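Local coordinates for enzyme subtilase SubTY from Bacillus sp. TY145 (Bacillus sp., PDB 5FFN), which probably hydrolyses peptide bonds as a subtilisin-like serine endopeptidase that carries bound calcium and sodium ions, at residues A[38-43]-A[64-69]. Numbering follows the deposited sequence.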
loop_
_atom_site.group_PDB
_atom_site.type_symbol
_atom_site.label_atom_id
_atom_site.label_comp_id
_atom_site.label_asym_id
_atom_site.label_seq_id
_atom_site.Cartn_x
_atom_site.Cartn_y
_atom_site.Cartn_z
ATOM N N VAL A 38 -2.788 11.238 8.691
ATOM C CA VAL A 38 -4.204 11.038 8.368
ATOM C C VAL A 38 -5.015 12.204 8.980
ATOM O O VAL A 38 -4.771 12.611 10.129
ATOM C CB VAL A 38 -4.737 9.669 8.924
ATOM C CG1 VAL A 38 -6.232 9.496 8.678
ATOM C CG2 VAL A 38 -3.956 8.511 8.359
ATOM N N TYR A 39 -5.898 12.740 8.155
ATOM C CA TYR A 39 -6.882 13.730 8.581
ATOM C C TYR A 39 -7.990 12.993 9.338
ATOM O O TYR A 39 -9.054 12.662 8.780
ATOM C CB TYR A 39 -7.392 14.479 7.355
ATOM C CG TYR A 39 -8.490 15.486 7.682
ATOM C CD1 TYR A 39 -8.417 16.249 8.843
ATOM C CD2 TYR A 39 -9.614 15.629 6.856
ATOM C CE1 TYR A 39 -9.434 17.160 9.183
ATOM C CE2 TYR A 39 -10.627 16.546 7.173
ATOM C CZ TYR A 39 -10.527 17.304 8.349
ATOM O OH TYR A 39 -11.515 18.224 8.725
ATOM N N THR A 40 -7.701 12.731 10.600
ATOM C CA THR A 40 -8.525 11.917 11.478
ATOM C C THR A 40 -9.903 12.562 11.776
ATOM O O THR A 40 -10.785 11.878 12.283
ATOM C CB THR A 40 -7.798 11.573 12.822
ATOM O OG1 THR A 40 -7.503 12.771 13.555
ATOM C CG2 THR A 40 -6.463 10.777 12.592
ATOM N N SER A 41 -10.056 13.851 11.453
ATOM C CA SER A 41 -11.309 14.582 11.660
ATOM C C SER A 41 -12.176 14.607 10.408
ATOM O O SER A 41 -13.220 15.270 10.365
ATOM C CB SER A 41 -11.001 16.022 12.111
ATOM O OG SER A 41 -10.538 16.010 13.443
ATOM N N HIS A 42 -11.763 13.887 9.360
ATOM C CA HIS A 42 -12.636 13.682 8.228
ATOM C C HIS A 42 -13.917 13.026 8.795
ATOM O O HIS A 42 -13.851 12.207 9.726
ATOM C CB HIS A 42 -11.971 12.754 7.212
ATOM C CG HIS A 42 -12.623 12.726 5.878
ATOM N ND1 HIS A 42 -13.871 12.183 5.668
ATOM C CD2 HIS A 42 -12.185 13.140 4.672
ATOM C CE1 HIS A 42 -14.177 12.286 4.396
ATOM N NE2 HIS A 42 -13.154 12.833 3.760
ATOM N N LEU A 43 -15.062 13.401 8.233
ATOM C CA LEU A 43 -16.353 12.911 8.713
ATOM C C LEU A 43 -16.448 11.390 8.659
ATOM O O LEU A 43 -17.034 10.768 9.520
ATOM C CB LEU A 43 -17.470 13.518 7.899
ATOM C CG LEU A 43 -17.887 14.933 8.307
ATOM C CD1 LEU A 43 -18.915 15.426 7.347
ATOM C CD2 LEU A 43 -18.428 14.930 9.711
ATOM N N GLY A 64 0.357 12.751 19.462
ATOM C CA GLY A 64 -0.802 13.605 19.352
ATOM C C GLY A 64 -0.791 14.448 18.126
ATOM O O GLY A 64 -1.599 15.365 18.019
ATOM N N SER A 65 0.122 14.154 17.196
ATOM C CA SER A 65 0.178 14.830 15.940
ATOM C C SER A 65 0.434 13.802 14.844
ATOM O O SER A 65 1.240 12.916 15.048
ATOM C CB SER A 65 1.294 15.867 15.922
ATOM O OG SER A 65 1.066 16.717 14.830
ATOM N N CYS A 66 -0.257 13.954 13.729
ATOM C CA CYS A 66 -0.178 12.999 12.612
ATOM C C CYS A 66 -0.808 13.634 11.400
ATOM O O CYS A 66 -1.572 13.039 10.642
ATOM C CB CYS A 66 -0.820 11.660 13.003
ATOM S SG CYS A 66 -2.611 11.774 13.445
ATOM N N THR A 67 -0.433 14.877 11.167
ATOM C CA THR A 67 -1.123 15.712 10.225
ATOM C C THR A 67 -0.823 15.393 8.765
ATOM O O THR A 67 0.325 15.465 8.319
ATOM C CB THR A 67 -0.787 17.222 10.510
ATOM O OG1 THR A 67 -1.104 17.502 11.878
ATOM C CG2 THR A 67 -1.555 18.097 9.631
ATOM N N ASP A 68 -1.871 15.095 8.000
ATOM C CA ASP A 68 -1.718 14.849 6.564
ATOM C C ASP A 68 -1.819 16.150 5.786
ATOM O O ASP A 68 -2.895 16.782 5.759
ATOM C CB ASP A 68 -2.764 13.850 6.062
ATOM C CG ASP A 68 -2.521 13.395 4.621
ATOM O OD1 ASP A 68 -1.454 13.690 4.001
ATOM O OD2 ASP A 68 -3.422 12.733 4.059
ATOM N N ARG A 69 -0.723 16.545 5.131
ATOM C CA ARG A 69 -0.746 17.689 4.212
ATOM C C ARG A 69 -0.640 17.283 2.747
ATOM O O ARG A 69 -0.480 18.115 1.860
ATOM C CB ARG A 69 0.335 18.724 4.610
ATOM C CG ARG A 69 0.282 19.075 6.081
ATOM C CD ARG A 69 1.049 20.339 6.433
ATOM N NE ARG A 69 0.998 20.605 7.873
ATOM C CZ ARG A 69 1.787 20.038 8.786
ATOM N NH1 ARG A 69 2.729 19.165 8.447
ATOM N NH2 ARG A 69 1.648 20.358 10.071
#
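With chi1 at 61°, C66 holds SG between its backbone N and carbonyl carbon, which aims the sulfur at the segment 38-43; there SG lies 4.1 Å from T40 CG2, the methyl set beside its own backbone N. The same sulfur is 4.0 Å from V38 O and is bonded to C52 in a disulfide, so the methyl rests against the bridge. In D68 the carboxylate carbon stands anti to the backbone N (chi1 -171°), and it is CB that packs against the segment 38-43, 3.7 Å from V38 N and 3.9 Å from Y39 N. One hydrogen bond spans the contact, tying the two backbones directly: V38 N to C66 O, 2.9 Å, with an angle of 148° at the hydrogen. D68 OD2 is hydrogen-bonded to T74 OG1, and OD1 to T36 OG1 and the backbone N of Q70 and G71; T74 OG1 is also hydrogen-bonded to Y39 N, linking both segments to helix 72-81. V38 turns its side chain away, onto L45 and strand 99-104. The backbone bond, the disulfide contact and the shared T74 fasten the loop after strand 29-35 to the one before helix 72-81, in a subtilase fold whose D35, H72 and S251, near the D68 side chain but not touching it, are probably the Ser-His-Asp catalytic triad.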